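Local coordinates for receptor-like protein kinase ANXUR1 (PDB 6FIG) that probably acts as a cell-surface receptor kinase in plant reproduction, its crystallised ectodomain consisting of tandem malectin-like modules that carry N-linked glycans and calcium, at residues 14-17 with 21-24; 254-257 with 262-265. All blocks are in the same frame, centred on the assembly; numbering follows the deposited sequence. Where two conformers were deposited one is given.

Overall arrangement
Contact 1 and contact 2 lie on opposite sides of the centre of the chain, their own centres about 44 Å apart and their nearest atoms about 21 Å apart, so they do not touch. Along the chain they follow one another: the hairpin of 14-17 with 21-24 closes near the N-terminus, long before the turn from strand 252-255 into helix 260-264 makes contact 2. Both belong to the malectin-like part of the protein. The first is a surface hairpin whose tryptophan reaches within about 7 Å of a calcium ion; the second is a buried polar junction beside a glycan. They thus mark two separate places in a beta-rich ectodomain, one a local hairpin and the other a strand-to-helix connection.

Contact 1: residues 14-17 with 21-24; sequences SADQ and KWEP. With EDO (1,2-ethanediol), chain J.
Ser14 and Trp22 face each other as the hydrogen-bonded pair of a small antiparallel beta hairpin, formed by strands 14-15 and 21-24 at the surface of the malectin-like fold. Their backbones are joined twice: Ser14 N donates to Trp22 O at 3.0 Å, and Trp22 N returns a shorter bond of 2.7 Å to Ser14 O, both nearly straight. Next along the strands, Ala15 and Lys21 form the non-hydrogen-bonded pair, with their side chains on the other face from those of Ser14 and Trp22, where Lys21 packs on Gly205 of the second subunit.

Packing on the Ser14 face is light. OG of Ser14 lies 3.5 Å from CB of Trp22, while the indole continues inward, packs against Val50 and strand 4-7, and meets Tyr79 edge-to-face. Parallel pairing of strand 21-24 with strand 4-7 ties the hairpin to the rest of the fold.

A 1,2-ethanediol, probably from the crystallisation liquor, gives its O2 proton to Glu23 OE2 at 2.7 Å. The polar side-chain link between the strands is made at the indole edge. With CG of Asp16 held between its backbone N and carbonyl carbon (chi1 68°), the carboxylate is directed back to the ring. OD1 accepts from the backbone N atoms of Asp18 and Lys20 in the turn, which leaves OD2 for the tryptophan. At the indole, NE1 of Trp22 donates in its ring plane to Asp16 OD2 at 3.2 Å, almost linearly, but meets that oxygen from above the carboxylate plane.

Contact 2: residues 254-257 with 262-265; sequences RSQG and INLK
Gln256 and Asn263 both carry CG opposite their own carbonyl carbon and beside the backbone N, with chi1 of -77° and -62°, and this brings the two side chains alongside each other, running in opposite directions. Beyond CG the glutamine stays extended and carries its amide past the asparagine to the helix backbone, while the asparagine amide travels back toward Gly257. The two amide planes are only 25° apart. Where the chains pass, OD1 and CG of Asn263 rest against CB of Gln256, the oxygen 3.4 Å from that carbon.

Two amide-to-backbone bonds result, one from each side chain. NE2 of Gln256 donates to Asn263 O at 3.2 Å, a clearly bent bond with the acceptor lying out of the glutamine amide plane. The same nitrogen also reaches Ser266 O, and OE1 accepts from Ser362 OG, so both polar atoms of this amide are engaged.

The junction joins the end of strand 252-255 to the short helix 260-264 within the malectin-like fold. At the C-terminal end of segment 262-265, Leu264 and Lys265 touch an N-acetylglucosamine of a bound glycan, and Pro351 packs against both Gln256 and Asn263. Gly257 adopts a positive phi, with backbone angles that are readily open only to a residue without a side chain. Its N is held by Asp361 OD1.

From the helix side, Asn263 ND2 donates to Gly257 O at 2.8 Å; the acceptor lies in the asparagine amide plane, although the donor stands above the glycine carbonyl plane. ND2 has a second acceptor in Tyr360 O.

Contact 1: residues 14-17 with 21-24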
loop_
_atom_site.group_PDB
_atom_site.type_symbol
_atom_site.label_atom_id
_atom_site.label_comp_id
_atom_site.label_asym_id
_atom_site.label_seq_id
_atom_site.Cartn_x
_atom_site.Cartn_y
_atom_site.Cartn_z
ATOM N N SER A 14 -1.075 8.294 -14.092
ATOM C CA SER A 14 -1.544 9.510 -13.448
ATOM C C SER A 14 -1.675 9.273 -11.947
ATOM O O SER A 14 -1.638 8.129 -11.505
ATOM C CB SER A 14 -2.878 9.954 -14.052
ATOM O OG SER A 14 -3.886 8.958 -13.929
ATOM N N ALA A 15 -1.813 10.353 -11.185
ATOM C CA ALA A 15 -2.011 10.271 -9.732
ATOM C C ALA A 15 -2.991 11.334 -9.318
ATOM O O ALA A 15 -2.982 12.426 -9.873
ATOM C CB ALA A 15 -0.693 10.453 -8.993
ATOM N N ASP A 16 -3.835 11.019 -8.338
ATOM C CA ASP A 16 -4.850 11.967 -7.850
ATOM C C ASP A 16 -4.358 12.817 -6.651
ATOM O O ASP A 16 -3.188 12.744 -6.266
ATOM C CB ASP A 16 -6.182 11.247 -7.581
ATOM C CG ASP A 16 -6.129 10.273 -6.400
ATOM O OD1 ASP A 16 -5.239 10.409 -5.530
ATOM O OD2 ASP A 16 -6.996 9.359 -6.366
ATOM N N GLN A 17 -5.258 13.617 -6.083
ATOM C CA GLN A 17 -4.939 14.533 -4.965
ATOM C C GLN A 17 -4.588 13.807 -3.661
ATOM O O GLN A 17 -3.977 14.389 -2.776
ATOM C CB GLN A 17 -6.102 15.524 -4.715
ATOM C CG GLN A 17 -7.237 15.063 -3.787
ATOM C CD GLN A 17 -7.951 13.766 -4.189
ATOM O OE1 GLN A 17 -7.872 13.305 -5.339
ATOM N NE2 GLN A 17 -8.674 13.182 -3.237
ATOM N N LYS A 21 -2.065 6.113 -7.176
ATOM C CA LYS A 21 -1.511 5.955 -8.519
ATOM C C LYS A 21 -2.536 5.275 -9.405
ATOM O O LYS A 21 -3.166 4.297 -9.006
ATOM C CB LYS A 21 -0.213 5.149 -8.506
ATOM C CG LYS A 21 0.961 5.901 -7.901
ATOM C CD LYS A 21 2.236 5.062 -7.924
ATOM C CE LYS A 21 3.132 5.365 -6.734
ATOM N NZ LYS A 21 2.517 4.979 -5.437
ATOM N N TRP A 22 -2.711 5.811 -10.611
ATOM C CA TRP A 22 -3.634 5.249 -11.593
ATOM C C TRP A 22 -2.875 4.946 -12.885
ATOM O O TRP A 22 -1.849 5.574 -13.186
ATOM C CB TRP A 22 -4.748 6.240 -11.915
ATOM C CG TRP A 22 -5.658 6.583 -10.789
ATOM C CD1 TRP A 22 -5.408 7.435 -9.766
ATOM C CD2 TRP A 22 -6.992 6.098 -10.588
ATOM N NE1 TRP A 22 -6.503 7.528 -8.942
ATOM C CE2 TRP A 22 -7.488 6.711 -9.419
ATOM C CE3 TRP A 22 -7.810 5.202 -11.276
ATOM C CZ2 TRP A 22 -8.774 6.463 -8.922
ATOM C CZ3 TRP A 22 -9.091 4.958 -10.780
ATOM C CH2 TRP A 22 -9.549 5.572 -9.605
ATOM N N GLU A 23 -3.383 3.972 -13.634
ATOM C CA GLU A 23 -2.811 3.584 -14.919
ATOM C C GLU A 23 -3.894 3.473 -15.983
ATOM O O GLU A 23 -5.076 3.388 -15.658
ATOM C CB GLU A 23 -2.051 2.258 -14.799
ATOM C CG GLU A 23 -2.914 1.026 -14.553
ATOM C CD GLU A 23 -2.091 -0.242 -14.487
ATOM O OE1 GLU A 23 -1.427 -0.580 -15.479
ATOM O OE2 GLU A 23 -2.091 -0.896 -13.439
ATOM N N PRO A 24 -3.497 3.481 -17.274
ATOM C CA PRO A 24 -4.488 3.276 -18.322
ATOM C C PRO A 24 -5.211 1.936 -18.232
ATOM O O PRO A 24 -4.633 0.936 -17.770
ATOM C CB PRO A 24 -3.652 3.319 -19.602
ATOM C CG PRO A 24 -2.483 4.174 -19.254
ATOM C CD PRO A 24 -2.165 3.774 -17.841
HETATM C C1 EDO J . -1.264 1.516 -10.451
HETATM O O1 EDO J . -2.077 2.562 -10.989
HETATM C C2 EDO J . -2.218 0.403 -10.057
HETATM O O2 EDO J . -3.067 0.056 -11.151
#

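Contact 2: residues 254-257 with 262-265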
loop_
_atom_site.group_PDB
_atom_site.type_symbol
_atom_site.label_atom_id
_atom_site.label_comp_id
_atom_site.label_asym_id
_atom_site.label_seq_id
_atom_site.Cartn_x
_atom_site.Cartn_y
_atom_site.Cartn_z
ATOM N N ARG A 254 -19.692 10.596 18.296
ATOM C CA ARG A 254 -20.803 11.500 18.562
ATOM C C ARG A 254 -21.543 10.903 19.739
ATOM O O ARG A 254 -21.778 9.695 19.790
ATOM C CB ARG A 254 -21.727 11.657 17.358
ATOM C CG ARG A 254 -22.771 12.755 17.507
ATOM C CD ARG A 254 -23.586 12.945 16.245
ATOM N NE ARG A 254 -22.730 13.334 15.118
ATOM C CZ ARG A 254 -22.241 14.561 14.914
ATOM N NH1 ARG A 254 -22.542 15.575 15.725
ATOM N NH2 ARG A 254 -21.465 14.798 13.862
ATOM N N SER A 255 -21.896 11.761 20.682
ATOM C CA SER A 255 -22.677 11.354 21.849
ATOM C C SER A 255 -23.840 12.302 22.009
ATOM O O SER A 255 -23.940 13.303 21.302
ATOM C CB SER A 255 -21.794 11.351 23.091
ATOM O OG SER A 255 -21.422 12.667 23.453
ATOM N N GLN A 256 -24.732 12.006 22.949
ATOM C CA GLN A 256 -25.842 12.920 23.207
ATOM C C GLN A 256 -25.402 14.098 24.024
ATOM O O GLN A 256 -25.829 15.206 23.759
ATOM C CB GLN A 256 -27.018 12.205 23.838
ATOM C CG GLN A 256 -27.785 11.404 22.812
ATOM C CD GLN A 256 -28.992 10.744 23.417
ATOM O OE1 GLN A 256 -28.872 9.659 23.983
ATOM N NE2 GLN A 256 -30.151 11.396 23.322
ATOM N N GLY A 257 -24.533 13.863 25.003
ATOM C CA GLY A 257 -23.863 14.950 25.731
ATOM C C GLY A 257 -23.980 14.832 27.245
ATOM O O GLY A 257 -24.428 13.801 27.753
ATOM N N ILE A 262 -31.961 15.985 29.283
ATOM C CA ILE A 262 -32.163 16.275 27.870
ATOM C C ILE A 262 -31.987 14.979 27.060
ATOM O O ILE A 262 -32.787 14.686 26.179
ATOM C CB ILE A 262 -31.174 17.368 27.378
ATOM C CG1 ILE A 262 -31.533 18.723 27.998
ATOM C CG2 ILE A 262 -31.140 17.445 25.858
ATOM C CD1 ILE A 262 -30.519 19.830 27.742
ATOM N N ASN A 263 -30.948 14.210 27.375
ATOM C CA ASN A 263 -30.677 12.939 26.692
ATOM C C ASN A 263 -31.839 11.945 26.791
ATOM O O ASN A 263 -32.242 11.345 25.801
ATOM C CB ASN A 263 -29.384 12.299 27.200
ATOM C CG ASN A 263 -28.151 13.162 26.949
ATOM O OD1 ASN A 263 -28.218 14.198 26.251
ATOM N ND2 ASN A 263 -27.040 12.773 27.556
ATOM N N LEU A 264 -32.412 11.832 27.984
ATOM C CA LEU A 264 -33.568 10.965 28.208
ATOM C C LEU A 264 -34.839 11.364 27.455
ATOM O O LEU A 264 -35.761 10.548 27.328
ATOM C CB LEU A 264 -33.878 10.891 29.708
ATOM C CG LEU A 264 -32.853 10.079 30.496
ATOM C CD1 LEU A 264 -32.958 10.396 31.965
ATOM C CD2 LEU A 264 -33.066 8.592 30.259
ATOM N N LYS A 265 -34.906 12.610 26.984
ATOM C CA LYS A 265 -36.058 13.103 26.244
ATOM C C LYS A 265 -35.869 13.132 24.740
ATOM O O LYS A 265 -36.716 13.658 24.041
ATOM C CB LYS A 265 -36.429 14.503 26.758
ATOM C CG LYS A 265 -36.862 14.484 28.213
ATOM C CD LYS A 265 -36.989 15.883 28.782
ATOM C CE LYS A 265 -37.446 15.848 30.228
ATOM N NZ LYS A 265 -37.406 17.210 30.805
#